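Local structure of putative histidinol-phosphate aminotransferase (Erwinia carotovora atroseptica, 3LY1) at residues F294-L299 with P322-W327; L91-V96 with S140-V145; A87-E92 with A112-T117. The protein probably acts as a pyridoxal-phosphate-dependent aminotransferase of the histidinol-phosphate aminotransferase subfamily, transferring amino groups with its bound cofactor. One frame throughout, in Å; residues are numbered along the deposited sequence. Where two conformers were deposited one is given.

Contact 1 (F294-L299 with P322-W327)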
ATOM      1  N   PHE A 294     -24.329  -5.044  -5.420  1.00 15.26           N
ATOM      2  CA  PHE A 294     -24.401  -6.483  -5.712  1.00 15.69           C
ATOM      3  C   PHE A 294     -25.665  -7.091  -5.094  1.00 15.58           C
ATOM      4  O   PHE A 294     -26.262  -6.484  -4.207  1.00 16.66           O
ATOM      5  CB  PHE A 294     -23.182  -7.226  -5.159  1.00 14.44           C
ATOM      6  CG  PHE A 294     -22.916  -6.947  -3.677  1.00 14.27           C
ATOM      7  CD1 PHE A 294     -22.173  -5.840  -3.297  1.00 15.84           C
ATOM      8  CD2 PHE A 294     -23.397  -7.789  -2.698  1.00 13.35           C
ATOM      9  CE1 PHE A 294     -21.922  -5.566  -1.964  1.00 14.37           C
ATOM     10  CE2 PHE A 294     -23.137  -7.550  -1.350  1.00 13.54           C
ATOM     11  CZ  PHE A 294     -22.412  -6.422  -0.982  1.00 14.56           C
ATOM     12  N   VAL A 295     -26.072  -8.273  -5.567  1.00 14.81           N
ATOM     13  CA  VAL A 295     -27.274  -8.925  -5.075  1.00 13.77           C
ATOM     14  C   VAL A 295     -26.914 -10.363  -4.738  1.00 14.21           C
ATOM     15  O   VAL A 295     -26.149 -11.041  -5.487  1.00 13.81           O
ATOM     16  CB  VAL A 295     -28.432  -8.878  -6.136  1.00 15.34           C
ATOM     17  CG1 VAL A 295     -29.675  -9.773  -5.697  1.00 13.61           C
ATOM     18  CG2 VAL A 295     -28.854  -7.458  -6.439  1.00 14.91           C
ATOM     19  N   PHE A 296     -27.411 -10.815  -3.595  1.00 12.93           N
ATOM     20  CA  PHE A 296     -27.206 -12.177  -3.163  1.00 13.01           C
ATOM     21  C   PHE A 296     -28.536 -12.869  -3.415  1.00 13.22           C
ATOM     22  O   PHE A 296     -29.565 -12.437  -2.913  1.00 14.38           O
ATOM     23  CB  PHE A 296     -26.794 -12.202  -1.688  1.00 11.23           C
ATOM     24  CG  PHE A 296     -26.020 -13.433  -1.264  1.00 13.81           C
ATOM     25  CD1 PHE A 296     -24.796 -13.746  -1.842  1.00 12.43           C
ATOM     26  CD2 PHE A 296     -26.471 -14.206  -0.200  1.00 12.55           C
ATOM     27  CE1 PHE A 296     -24.045 -14.850  -1.399  1.00 17.26           C
ATOM     28  CE2 PHE A 296     -25.715 -15.324   0.251  1.00 14.20           C
ATOM     29  CZ  PHE A 296     -24.520 -15.631  -0.348  1.00 14.56           C
ATOM     30  N   HIS A 297     -28.536 -13.884  -4.269  1.00 14.86           N
ATOM     31  CA  HIS A 297     -29.760 -14.653  -4.557  1.00 15.14           C
ATOM     32  C   HIS A 297     -29.547 -16.160  -4.537  1.00 15.80           C
ATOM     33  O   HIS A 297     -28.404 -16.658  -4.649  1.00 15.32           O
ATOM     34  CB  HIS A 297     -30.423 -14.205  -5.850  1.00 14.98           C
ATOM     35  CG  HIS A 297     -29.750 -14.656  -7.121  1.00 15.86           C
ATOM     36  ND1 HIS A 297     -29.993 -15.886  -7.695  1.00 18.70           N
ATOM     37  CD2 HIS A 297     -28.926 -14.001  -7.979  1.00 16.80           C
ATOM     38  CE1 HIS A 297     -29.335 -15.976  -8.847  1.00 20.73           C
ATOM     39  NE2 HIS A 297     -28.679 -14.841  -9.047  1.00 15.67           N
ATOM     40  N   GLN A 298     -30.673 -16.858  -4.385  1.00 15.77           N
ATOM     41  CA  GLN A 298     -30.686 -18.293  -4.237  1.00 16.87           C
ATOM     42  C   GLN A 298     -30.642 -18.970  -5.594  1.00 16.44           C
ATOM     43  O   GLN A 298     -30.994 -18.371  -6.614  1.00 16.14           O
ATOM     44  CB  GLN A 298     -31.948 -18.719  -3.468  1.00 17.50           C
ATOM     45  CG  GLN A 298     -31.834 -20.073  -2.808  1.00 20.82           C
ATOM     46  CD  GLN A 298     -33.105 -20.459  -2.033  1.00 25.65           C
ATOM     47  OE1 GLN A 298     -33.758 -19.612  -1.447  1.00 28.23           O
ATOM     48  NE2 GLN A 298     -33.442 -21.741  -2.046  1.00 30.43           N
ATOM     49  N   LEU A 299     -30.143 -20.202  -5.599  1.00 17.29           N
ATOM     50  CA  LEU A 299     -30.138 -21.041  -6.789  1.00 17.20           C
ATOM     51  C   LEU A 299     -30.815 -22.360  -6.493  1.00 18.28           C
ATOM     52  O   LEU A 299     -30.748 -22.860  -5.355  1.00 18.13           O
ATOM     53  CB  LEU A 299     -28.719 -21.310  -7.263  1.00 17.14           C
ATOM     54  CG  LEU A 299     -27.970 -20.104  -7.809  1.00 16.07           C
ATOM     55  CD1 LEU A 299     -26.467 -20.402  -8.010  1.00 16.15           C
ATOM     56  CD2 LEU A 299     -28.655 -19.627  -9.123  1.00 15.34           C
ATOM     57  N   PRO A 322     -19.321 -20.093   1.184  1.00 20.65           N
ATOM     58  CA  PRO A 322     -19.808 -20.947   2.271  1.00 21.36           C
ATOM     59  C   PRO A 322     -19.998 -20.135   3.566  1.00 21.53           C
ATOM     60  O   PRO A 322     -19.298 -19.131   3.784  1.00 21.71           O
ATOM     61  CB  PRO A 322     -18.721 -22.036   2.408  1.00 21.47           C
ATOM     62  CG  PRO A 322     -17.472 -21.425   1.866  1.00 21.68           C
ATOM     63  CD  PRO A 322     -17.973 -20.470   0.737  1.00 21.25           C
ATOM     64  N   PRO A 323     -20.972 -20.529   4.404  1.00 21.59           N
ATOM     65  CA  PRO A 323     -21.856 -21.697   4.332  1.00 21.85           C
ATOM     66  C   PRO A 323     -23.145 -21.537   3.493  1.00 21.49           C
ATOM     67  O   PRO A 323     -23.983 -22.446   3.497  1.00 20.88           O
ATOM     68  CB  PRO A 323     -22.237 -21.909   5.795  1.00 22.34           C
ATOM     69  CG  PRO A 323     -22.300 -20.492   6.301  1.00 22.22           C
ATOM     70  CD  PRO A 323     -21.111 -19.836   5.696  1.00 21.42           C
ATOM     71  N   ALA A 324     -23.293 -20.431   2.767  1.00 20.29           N
ATOM     72  CA  ALA A 324     -24.483 -20.221   1.932  1.00 19.70           C
ATOM     73  C   ALA A 324     -24.253 -20.890   0.584  1.00 19.85           C
ATOM     74  O   ALA A 324     -24.088 -20.226  -0.447  1.00 18.61           O
ATOM     75  CB  ALA A 324     -24.750 -18.753   1.756  1.00 18.43           C
ATOM     76  N   ASP A 325     -24.243 -22.217   0.586  1.00 19.62           N
ATOM     77  CA  ASP A 325     -23.745 -22.976  -0.556  1.00 20.39           C
ATOM     78  C   ASP A 325     -24.649 -22.932  -1.781  1.00 19.82           C
ATOM     79  O   ASP A 325     -24.194 -23.253  -2.866  1.00 19.64           O
ATOM     80  CB  ASP A 325     -23.517 -24.450  -0.188  1.00 21.29           C
ATOM     81  CG  ASP A 325     -22.533 -24.624   0.976  1.00 23.83           C
ATOM     82  OD1 ASP A 325     -21.583 -23.820   1.097  1.00 27.14           O
ATOM     83  OD2 ASP A 325     -22.736 -25.576   1.760  1.00 28.56           O
ATOM     84  N   ASN A 326     -25.918 -22.606  -1.584  1.00 19.64           N
ATOM     85  CA  ASN A 326     -26.891 -22.602  -2.680  0.50 19.65           C
ATOM     86  C   ASN A 326     -27.272 -21.169  -3.084  1.00 19.23           C
ATOM     87  O   ASN A 326     -28.381 -20.928  -3.583  1.00 18.35           O
ATOM     88  CB  ASN A 326     -28.146 -23.421  -2.306  0.50 19.94           C
ATOM     89  CG  ASN A 326     -27.847 -24.903  -2.029  0.50 21.10           C
ATOM     90  OD1 ASN A 326     -26.760 -25.403  -2.313  0.50 21.77           O
ATOM     91  ND2 ASN A 326     -28.829 -25.604  -1.466  0.50 20.11           N
ATOM     92  N   TRP A 327     -26.342 -20.232  -2.870  1.00 17.60           N
ATOM     93  CA  TRP A 327     -26.557 -18.788  -3.141  1.00 17.27           C
ATOM     94  C   TRP A 327     -25.411 -18.277  -3.987  1.00 17.20           C
ATOM     95  O   TRP A 327     -24.293 -18.839  -3.935  1.00 17.37           O
ATOM     96  CB  TRP A 327     -26.649 -17.993  -1.831  1.00 17.00           C
ATOM     97  CG  TRP A 327     -27.911 -18.278  -1.057  1.00 17.63           C
ATOM     98  CD1 TRP A 327     -28.217 -19.438  -0.386  1.00 18.32           C
ATOM     99  CD2 TRP A 327     -29.042 -17.418  -0.900  1.00 17.57           C
ATOM    100  NE1 TRP A 327     -29.462 -19.334   0.186  1.00 19.14           N
ATOM    101  CE2 TRP A 327     -29.989 -18.109  -0.121  1.00 16.76           C
ATOM    102  CE3 TRP A 327     -29.343 -16.123  -1.325  1.00 14.32           C
ATOM    103  CZ2 TRP A 327     -31.209 -17.554   0.216  1.00 17.86           C
ATOM    104  CZ3 TRP A 327     -30.565 -15.578  -0.994  1.00 18.07           C
ATOM    105  CH2 TRP A 327     -31.483 -16.296  -0.216  1.00 15.55           C
TER
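Trp327 is gripped through two parts of its side chain, its indole by Gln298 and its CB by the ring of Phe296. Gln298 comes over one face of the indole: its CB lies 3.9 Å from the centroid of the six-membered ring of Trp327 and 8° off the ring normal, a well-centred CH-pi contact. Beyond CG the glutamine runs extended, bringing OE1 to 3.7 Å from Trp327 CZ2. Phe296 uses a face of its own ring. With its CG swung anti to the backbone N (chi1 -156°), the ring reaches over the tryptophan methylene, and Phe296 CZ is 3.5 Å from Trp327 CB. The phenyl and the five-membered ring of the indole are nearly parallel, at 16°, but offset, with the centroids 5.4 Å apart, not a true face-to-face stack. Ala324 adds a methyl at the phenyl edge, in the ring plane, with its CB 3.8 Å from Phe296 CZ.

Strand 294-298 runs antiparallel beside strand 327-331, the two making a small separate sheet, and Gln298 and Trp327 form a non-hydrogen-bonded pair, where Trp327 CA approaches His297 O to 3.2 Å. Just beyond, Leu299 N donates to Asn326 O at 2.8 Å, an oxygen presented by the type I turn from Ala324 to Trp327. Trp125 packs edge-to-face on the indole, while His297 touches Leu280 of helix 259-283. The side chain of Phe296 is about 7 Å from that of Asn152, a cofactor-binding residue. The chemistry is thus mainly dispersion and CH-pi packing, with a single conventional hydrogen bond between the segments, joining turn to strand end.

Contact 2 (L91-V96 with S140-V145); sequences LEAQLV and SGPSIV
Gln94, Leu95 and Val96 pair in parallel register with Ser143, Ile144 and Val145, joining two interior strands, 94-98 and 143-148, of the mixed seven-stranded sheet of the aminotransferase fold. The short strand segments are twisted by 26° relative to each other. Gln94 N donates to Pro142 O at 3.0 Å, Ile144 N to Gln94 O at 2.9 Å, and Val96 N to Ile144 O at 2.8 Å. Ile144 takes part in two of the three, through its N-H and its carbonyl. Ser143 turns its own backbone the other way, to Asn173 and Met175.

On one face Leu95 CD1 reaches Ile144 CG2 at 4.1 Å, the two side chains crossing at a slant; Ile85 and Tyr88 of helix 76-88 also pack on Ile144. The other face carries Gln94, Ser143 and the two valines, with Val96 CB 4.4 Å from Val145 CG2 beneath helix 129-137. Here Gln94 CG lies between its backbone N and carbonyl carbon (chi1 71°), which sets it 3.4 Å from Ser143 OG. Before the strands begin, Pro142 CD packs against Glu92 O. Three main-chain bonds thus pair peptide groups between the strands, while the aliphatic branches supply the apolar surfaces on which the helices rest.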
ATOM      1  N   LEU A  91      -2.546 -12.708  21.742  1.00 26.15           N
ATOM      2  CA  LEU A  91      -2.843 -14.154  21.803  1.00 26.47           C
ATOM      3  C   LEU A  91      -4.074 -14.422  22.682  1.00 24.96           C
ATOM      4  O   LEU A  91      -4.689 -15.470  22.531  1.00 26.52           O
ATOM      5  CB  LEU A  91      -1.625 -14.991  22.246  1.00 27.09           C
ATOM      6  CG  LEU A  91      -0.488 -15.205  21.213  1.00 28.62           C
ATOM      7  CD1 LEU A  91       0.603 -16.156  21.823  1.00 28.28           C
ATOM      8  CD2 LEU A  91      -0.984 -15.714  19.821  1.00 26.71           C
ATOM      9  N   GLU A  92      -4.450 -13.453  23.527  1.00 23.67           N
ATOM     10  CA  GLU A  92      -5.626 -13.631  24.386  0.50 23.04           C
ATOM     11  C   GLU A  92      -6.941 -13.102  23.759  1.00 22.38           C
ATOM     12  O   GLU A  92      -8.032 -13.423  24.242  1.00 20.93           O
ATOM     13  CB  GLU A  92      -5.369 -13.020  25.766  0.50 23.75           C
ATOM     14  CG  GLU A  92      -4.299 -13.765  26.589  0.50 24.45           C
ATOM     15  CD  GLU A  92      -2.883 -13.648  26.016  0.50 26.12           C
ATOM     16  OE1 GLU A  92      -2.529 -12.589  25.440  0.50 24.75           O
ATOM     17  OE2 GLU A  92      -2.114 -14.626  26.157  0.50 27.89           O
ATOM     18  N   ALA A  93      -6.835 -12.349  22.661  1.00 19.83           N
ATOM     19  CA  ALA A  93      -7.995 -11.761  21.977  1.00 18.70           C
ATOM     20  C   ALA A  93      -8.814 -12.724  21.084  1.00 17.64           C
ATOM     21  O   ALA A  93      -8.308 -13.728  20.535  1.00 16.53           O
ATOM     22  CB  ALA A  93      -7.536 -10.583  21.157  1.00 16.88           C
ATOM     23  N   GLN A  94     -10.100 -12.428  20.970  1.00 16.74           N
ATOM     24  CA  GLN A  94     -10.975 -13.142  20.040  1.00 16.09           C
ATOM     25  C   GLN A  94     -11.493 -12.134  19.023  1.00 15.25           C
ATOM     26  O   GLN A  94     -11.648 -10.961  19.345  1.00 15.26           O
ATOM     27  CB  GLN A  94     -12.163 -13.805  20.749  1.00 16.80           C
ATOM     28  CG  GLN A  94     -13.216 -12.836  21.269  1.00 15.98           C
ATOM     29  CD  GLN A  94     -14.543 -13.486  21.722  1.00 15.89           C
ATOM     30  OE1 GLN A  94     -15.329 -12.828  22.396  1.00 16.33           O
ATOM     31  NE2 GLN A  94     -14.770 -14.743  21.388  1.00 14.80           N
ATOM     32  N   LEU A  95     -11.744 -12.596  17.811  1.00 14.53           N
ATOM     33  CA  LEU A  95     -12.478 -11.808  16.824  1.00 14.16           C
ATOM     34  C   LEU A  95     -13.907 -12.358  16.827  1.00 14.76           C
ATOM     35  O   LEU A  95     -14.090 -13.566  16.704  1.00 16.40           O
ATOM     36  CB  LEU A  95     -11.868 -11.984  15.426  1.00 13.80           C
ATOM     37  CG  LEU A  95     -12.670 -11.419  14.260  1.00 14.25           C
ATOM     38  CD1 LEU A  95     -12.512  -9.932  14.275  1.00 13.52           C
ATOM     39  CD2 LEU A  95     -12.216 -12.012  12.902  1.00 11.78           C
ATOM     40  N   VAL A  96     -14.887 -11.476  16.960  1.00 14.59           N
ATOM     41  CA  VAL A  96     -16.316 -11.835  16.934  1.00 14.23           C
ATOM     42  C   VAL A  96     -16.896 -11.326  15.621  1.00 13.37           C
ATOM     43  O   VAL A  96     -16.818 -10.123  15.316  1.00 13.91           O
ATOM     44  CB  VAL A  96     -17.095 -11.262  18.138  1.00 13.87           C
ATOM     45  CG1 VAL A  96     -18.590 -11.597  18.020  1.00 13.76           C
ATOM     46  CG2 VAL A  96     -16.541 -11.837  19.463  1.00 15.48           C
ATOM     47  N   SER A 140     -13.936 -13.331  28.800  1.00 21.15           N
ATOM     48  CA  SER A 140     -13.215 -12.494  29.759  1.00 22.16           C
ATOM     49  C   SER A 140     -12.042 -11.711  29.136  1.00 22.13           C
ATOM     50  O   SER A 140     -11.630 -10.689  29.658  1.00 23.65           O
ATOM     51  CB  SER A 140     -12.734 -13.340  30.971  1.00 23.54           C
ATOM     52  OG  SER A 140     -12.041 -14.522  30.546  1.00 25.72           O
ATOM     53  N   GLY A 141     -11.545 -12.114  27.987  1.00 21.76           N
ATOM     54  CA  GLY A 141     -10.445 -11.372  27.376  1.00 20.78           C
ATOM     55  C   GLY A 141     -10.910 -10.246  26.455  1.00 20.32           C
ATOM     56  O   GLY A 141     -12.109  -9.939  26.361  1.00 20.36           O
ATOM     57  N   PRO A 142      -9.956  -9.639  25.744  1.00 19.58           N
ATOM     58  CA  PRO A 142     -10.261  -8.646  24.747  1.00 18.33           C
ATOM     59  C   PRO A 142     -10.967  -9.240  23.503  1.00 17.53           C
ATOM     60  O   PRO A 142     -10.707 -10.381  23.101  1.00 16.50           O
ATOM     61  CB  PRO A 142      -8.888  -8.063  24.372  1.00 18.86           C
ATOM     62  CG  PRO A 142      -7.873  -8.858  25.070  1.00 20.23           C
ATOM     63  CD  PRO A 142      -8.511  -9.883  25.898  1.00 19.40           C
ATOM     64  N   SER A 143     -11.866  -8.458  22.921  1.00 16.04           N
ATOM     65  CA  SER A 143     -12.606  -8.869  21.729  1.00 16.12           C
ATOM     66  C   SER A 143     -12.482  -7.775  20.690  1.00 15.32           C
ATOM     67  O   SER A 143     -12.524  -6.597  21.036  1.00 14.41           O
ATOM     68  CB  SER A 143     -14.110  -9.047  22.004  1.00 15.83           C
ATOM     69  OG  SER A 143     -14.372 -10.066  22.929  1.00 17.56           O
ATOM     70  N   ILE A 144     -12.358  -8.173  19.422  1.00 14.35           N
ATOM     71  CA  ILE A 144     -12.542  -7.248  18.290  1.00 13.25           C
ATOM     72  C   ILE A 144     -13.795  -7.697  17.588  1.00 13.67           C
ATOM     73  O   ILE A 144     -13.939  -8.884  17.308  1.00 14.23           O
ATOM     74  CB  ILE A 144     -11.363  -7.312  17.282  1.00 12.67           C
ATOM     75  CG1 ILE A 144     -10.035  -7.010  17.994  1.00 13.71           C
ATOM     76  CG2 ILE A 144     -11.597  -6.361  16.065  1.00 13.23           C
ATOM     77  CD1 ILE A 144      -8.790  -7.178  17.118  1.00 15.13           C
ATOM     78  N   VAL A 145     -14.702  -6.765  17.290  1.00 12.88           N
ATOM     79  CA  VAL A 145     -15.968  -7.083  16.636  1.00 13.29           C
ATOM     80  C   VAL A 145     -15.862  -6.443  15.258  1.00 13.98           C
ATOM     81  O   VAL A 145     -15.559  -5.267  15.179  1.00 14.80           O
ATOM     82  CB  VAL A 145     -17.195  -6.497  17.379  1.00 13.94           C
ATOM     83  CG1 VAL A 145     -18.506  -6.867  16.609  1.00 12.95           C
ATOM     84  CG2 VAL A 145     -17.241  -6.954  18.845  1.00 13.41           C
TER

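Contact 3 (A87-E92 with A112-T117). With EDO (1,2-ethanediol), chain I.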
ATOM      1  N   ALA A  87      -3.222  -3.913  15.228  1.00 16.95           N
ATOM      2  CA  ALA A  87      -3.121  -2.961  16.316  1.00 17.39           C
ATOM      3  C   ALA A  87      -3.762  -3.469  17.598  1.00 17.32           C
ATOM      4  O   ALA A  87      -3.270  -3.155  18.676  1.00 16.98           O
ATOM      5  CB  ALA A  87      -3.748  -1.597  15.910  1.00 17.37           C
ATOM      6  N   TYR A  88      -4.822  -4.274  17.473  1.00 16.69           N
ATOM      7  CA  TYR A  88      -5.634  -4.713  18.607  1.00 17.17           C
ATOM      8  C   TYR A  88      -5.547  -6.214  18.883  1.00 18.22           C
ATOM      9  O   TYR A  88      -6.204  -6.722  19.791  1.00 18.65           O
ATOM     10  CB  TYR A  88      -7.073  -4.217  18.427  1.00 17.32           C
ATOM     11  CG  TYR A  88      -7.109  -2.733  18.661  1.00 16.45           C
ATOM     12  CD1 TYR A  88      -7.151  -2.227  19.957  1.00 17.64           C
ATOM     13  CD2 TYR A  88      -6.948  -1.837  17.621  1.00 17.19           C
ATOM     14  CE1 TYR A  88      -7.101  -0.874  20.204  1.00 16.93           C
ATOM     15  CE2 TYR A  88      -6.912  -0.488  17.848  1.00 18.56           C
ATOM     16  CZ  TYR A  88      -6.984  -0.005  19.160  1.00 18.60           C
ATOM     17  OH  TYR A  88      -6.930   1.352  19.404  1.00 21.68           O
ATOM     18  N   ALA A  89      -4.686  -6.899  18.148  1.00 19.25           N
ATOM     19  CA  ALA A  89      -4.487  -8.321  18.310  1.00 20.39           C
ATOM     20  C   ALA A  89      -3.662  -8.663  19.553  1.00 22.01           C
ATOM     21  O   ALA A  89      -2.778  -7.925  19.940  1.00 22.25           O
ATOM     22  CB  ALA A  89      -3.811  -8.876  17.057  1.00 20.36           C
ATOM     23  N   SER A  90      -3.977  -9.785  20.180  1.00 23.41           N
ATOM     24  CA  SER A  90      -3.070 -10.409  21.125  1.00 24.63           C
ATOM     25  C   SER A  90      -3.410 -11.886  21.143  1.00 25.28           C
ATOM     26  O   SER A  90      -4.436 -12.289  20.603  1.00 25.21           O
ATOM     27  CB  SER A  90      -3.208  -9.793  22.518  1.00 24.35           C
ATOM     28  OG  SER A  90      -4.524  -9.973  23.017  1.00 26.93           O
ATOM     29  N   LEU A  91      -2.546 -12.708  21.742  1.00 26.15           N
ATOM     30  CA  LEU A  91      -2.843 -14.154  21.803  1.00 26.47           C
ATOM     31  C   LEU A  91      -4.074 -14.422  22.682  1.00 24.96           C
ATOM     32  O   LEU A  91      -4.689 -15.470  22.531  1.00 26.52           O
ATOM     33  CB  LEU A  91      -1.625 -14.991  22.246  1.00 27.09           C
ATOM     34  CG  LEU A  91      -0.488 -15.205  21.213  1.00 28.62           C
ATOM     35  CD1 LEU A  91       0.603 -16.156  21.823  1.00 28.28           C
ATOM     36  CD2 LEU A  91      -0.984 -15.714  19.821  1.00 26.71           C
ATOM     37  N   GLU A  92      -4.450 -13.453  23.527  1.00 23.67           N
ATOM     38  CA  GLU A  92      -5.626 -13.631  24.386  0.50 23.04           C
ATOM     39  C   GLU A  92      -6.941 -13.102  23.759  1.00 22.38           C
ATOM     40  O   GLU A  92      -8.032 -13.423  24.242  1.00 20.93           O
ATOM     41  CB  GLU A  92      -5.369 -13.020  25.766  0.50 23.75           C
ATOM     42  CG  GLU A  92      -4.299 -13.765  26.589  0.50 24.45           C
ATOM     43  CD  GLU A  92      -2.883 -13.648  26.016  0.50 26.12           C
ATOM     44  OE1 GLU A  92      -2.529 -12.589  25.440  0.50 24.75           O
ATOM     45  OE2 GLU A  92      -2.114 -14.626  26.157  0.50 27.89           O
ATOM     46  N   ALA A 112      -2.741 -13.480  13.381  1.00 16.48           N
ATOM     47  CA  ALA A 112      -2.439 -13.037  14.736  1.00 17.21           C
ATOM     48  C   ALA A 112      -2.596 -14.127  15.823  1.00 17.17           C
ATOM     49  O   ALA A 112      -2.233 -13.924  17.006  1.00 17.76           O
ATOM     50  CB  ALA A 112      -3.294 -11.768  15.068  1.00 16.45           C
ATOM     51  N   GLY A 113      -3.097 -15.294  15.448  1.00 17.58           N
ATOM     52  CA  GLY A 113      -3.210 -16.400  16.420  1.00 18.22           C
ATOM     53  C   GLY A 113      -4.409 -16.241  17.342  1.00 18.87           C
ATOM     54  O   GLY A 113      -4.492 -16.886  18.369  1.00 18.81           O
HETATM   55  N   MSE A 114      -5.362 -15.407  16.944  1.00 18.61           N
HETATM   56  CA  MSE A 114      -6.568 -15.160  17.733  1.00 19.05           C
HETATM   57  C   MSE A 114      -7.636 -16.248  17.568  1.00 19.20           C
HETATM   58  O   MSE A 114      -7.825 -16.819  16.470  1.00 20.28           O
HETATM   59  CB  MSE A 114      -7.167 -13.814  17.336  1.00 18.47           C
HETATM   60  CG  MSE A 114      -6.266 -12.653  17.694  1.00 20.36           C
HETATM   61 SE   MSE A 114      -6.917 -10.969  16.929  0.75 17.82          SE
HETATM   62  CE  MSE A 114      -8.736 -10.934  17.752  1.00 16.05           C
ATOM     63  N   LYS A 115      -8.365 -16.494  18.649  1.00 17.81           N
ATOM     64  CA  LYS A 115      -9.627 -17.205  18.566  1.00 18.07           C
ATOM     65  C   LYS A 115     -10.573 -16.461  17.629  1.00 17.34           C
ATOM     66  O   LYS A 115     -10.684 -15.247  17.710  1.00 16.95           O
ATOM     67  CB  LYS A 115     -10.257 -17.270  19.951  1.00 18.05           C
ATOM     68  CG  LYS A 115     -11.580 -17.978  19.993  1.00 21.82           C
ATOM     69  CD  LYS A 115     -12.099 -18.104  21.430  1.00 27.07           C
ATOM     70  CE  LYS A 115     -13.367 -18.966  21.454  1.00 29.22           C
ATOM     71  NZ  LYS A 115     -13.686 -19.355  22.853  1.00 32.00           N
ATOM     72  N   VAL A 116     -11.259 -17.183  16.757  1.00 17.09           N
ATOM     73  CA  VAL A 116     -12.247 -16.579  15.853  1.00 17.20           C
ATOM     74  C   VAL A 116     -13.602 -17.162  16.221  1.00 17.50           C
ATOM     75  O   VAL A 116     -13.790 -18.377  16.165  1.00 18.91           O
ATOM     76  CB  VAL A 116     -11.939 -16.867  14.392  1.00 17.35           C
ATOM     77  CG1 VAL A 116     -13.047 -16.353  13.510  1.00 15.23           C
ATOM     78  CG2 VAL A 116     -10.609 -16.206  13.994  1.00 18.00           C
ATOM     79  N   THR A 117     -14.511 -16.299  16.652  1.00 16.66           N
ATOM     80  CA  THR A 117     -15.809 -16.708  17.165  1.00 17.27           C
ATOM     81  C   THR A 117     -16.874 -16.263  16.169  1.00 17.16           C
ATOM     82  O   THR A 117     -17.183 -15.067  16.065  1.00 18.84           O
ATOM     83  CB  THR A 117     -16.046 -16.106  18.579  1.00 17.43           C
ATOM     84  OG1 THR A 117     -15.042 -16.592  19.481  1.00 19.24           O
ATOM     85  CG2 THR A 117     -17.442 -16.487  19.128  1.00 16.68           C
TER
HETATM   86  C1  EDO I   3      -9.123  -5.303  21.472  1.00 46.91           C
HETATM   87  O1  EDO I   3      -7.731  -5.359  21.864  1.00 45.14           O
HETATM   88  C2  EDO I   3     -10.028  -4.777  22.576  1.00 46.79           C
HETATM   89  O2  EDO I   3      -9.542  -3.543  23.133  1.00 49.04           O
HETATM   90  O   HOH W   1      -7.134 -15.729  21.566  1.00 34.86           O
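Ala89 packs its methyl directly on Ala112, CB to CB at 3.5 Å, and on the selenium of Met114, which is modelled as selenomethionine; Ala89 CB and Met114 SE are 3.7 Å apart. Next along the chain, Ser90 presents its carbonyl to the same side chain, with Ser90 O 3.5 Å from Met114 CG. That CG stands anti to the carbonyl carbon of Met114 (chi1 -66°), and the later bend at chi3 turns only CE, which packs by Gln94. Farther along, Leu91 starts out with its CB pointing away from the other segment, yet its CD2 comes back to 3.6 Å from Ala112 O and also lies near the carbonyl of Gly113.

No direct hydrogen bond crosses between the segments. One water bridges them instead, donating to Leu91 O at 2.6 Å and accepting from Lys115 N at a longer 3.3 Å. A 1,2-ethanediol, probably from the crystallisation liquor, binds beside segment 87-92, its O1 donating to Tyr88 O at 2.9 Å; that O1 also lies at the edge of the Tyr88 ring, near its plane.

Two helix ends set these groups in place. Ala89 is the first residue to leave helical geometry after helix 76-88, and Gly113 does the same after helix 104-111, in a Schellman motif with positive phi. The chain then passes through Met114, which also touches Ala93, Leu95 and Ile144, into strand 115-119, outermost in the sheet within this chain. Tyr88, on its side, packs against Val231 and Leu234 of helix 229-235. The contact joins the C-terminal ends of helices 76-88 and 104-111 beside that outermost strand.

From the N terminus, contact 3 opens at the end of helix 76-88, and contact 2 just after it, the two sharing Leu91 and Glu92. Contact 3 closes first, when the chain returns after strand 94-98 and helix 104-111; contact 2 closes past strand 115-119 and helix 129-137, so the two loops start together and the second closes later. They touch through strand 94-98, whose Leu95 probably hydrogen-bonds to Lys115 and Thr117 on one side, while contact 2 secures its other side. Contact 1 follows in series, closing a separate loop through helix 303-312 in the C-terminal part, with its centre about 29 Å from the centres of both other contacts.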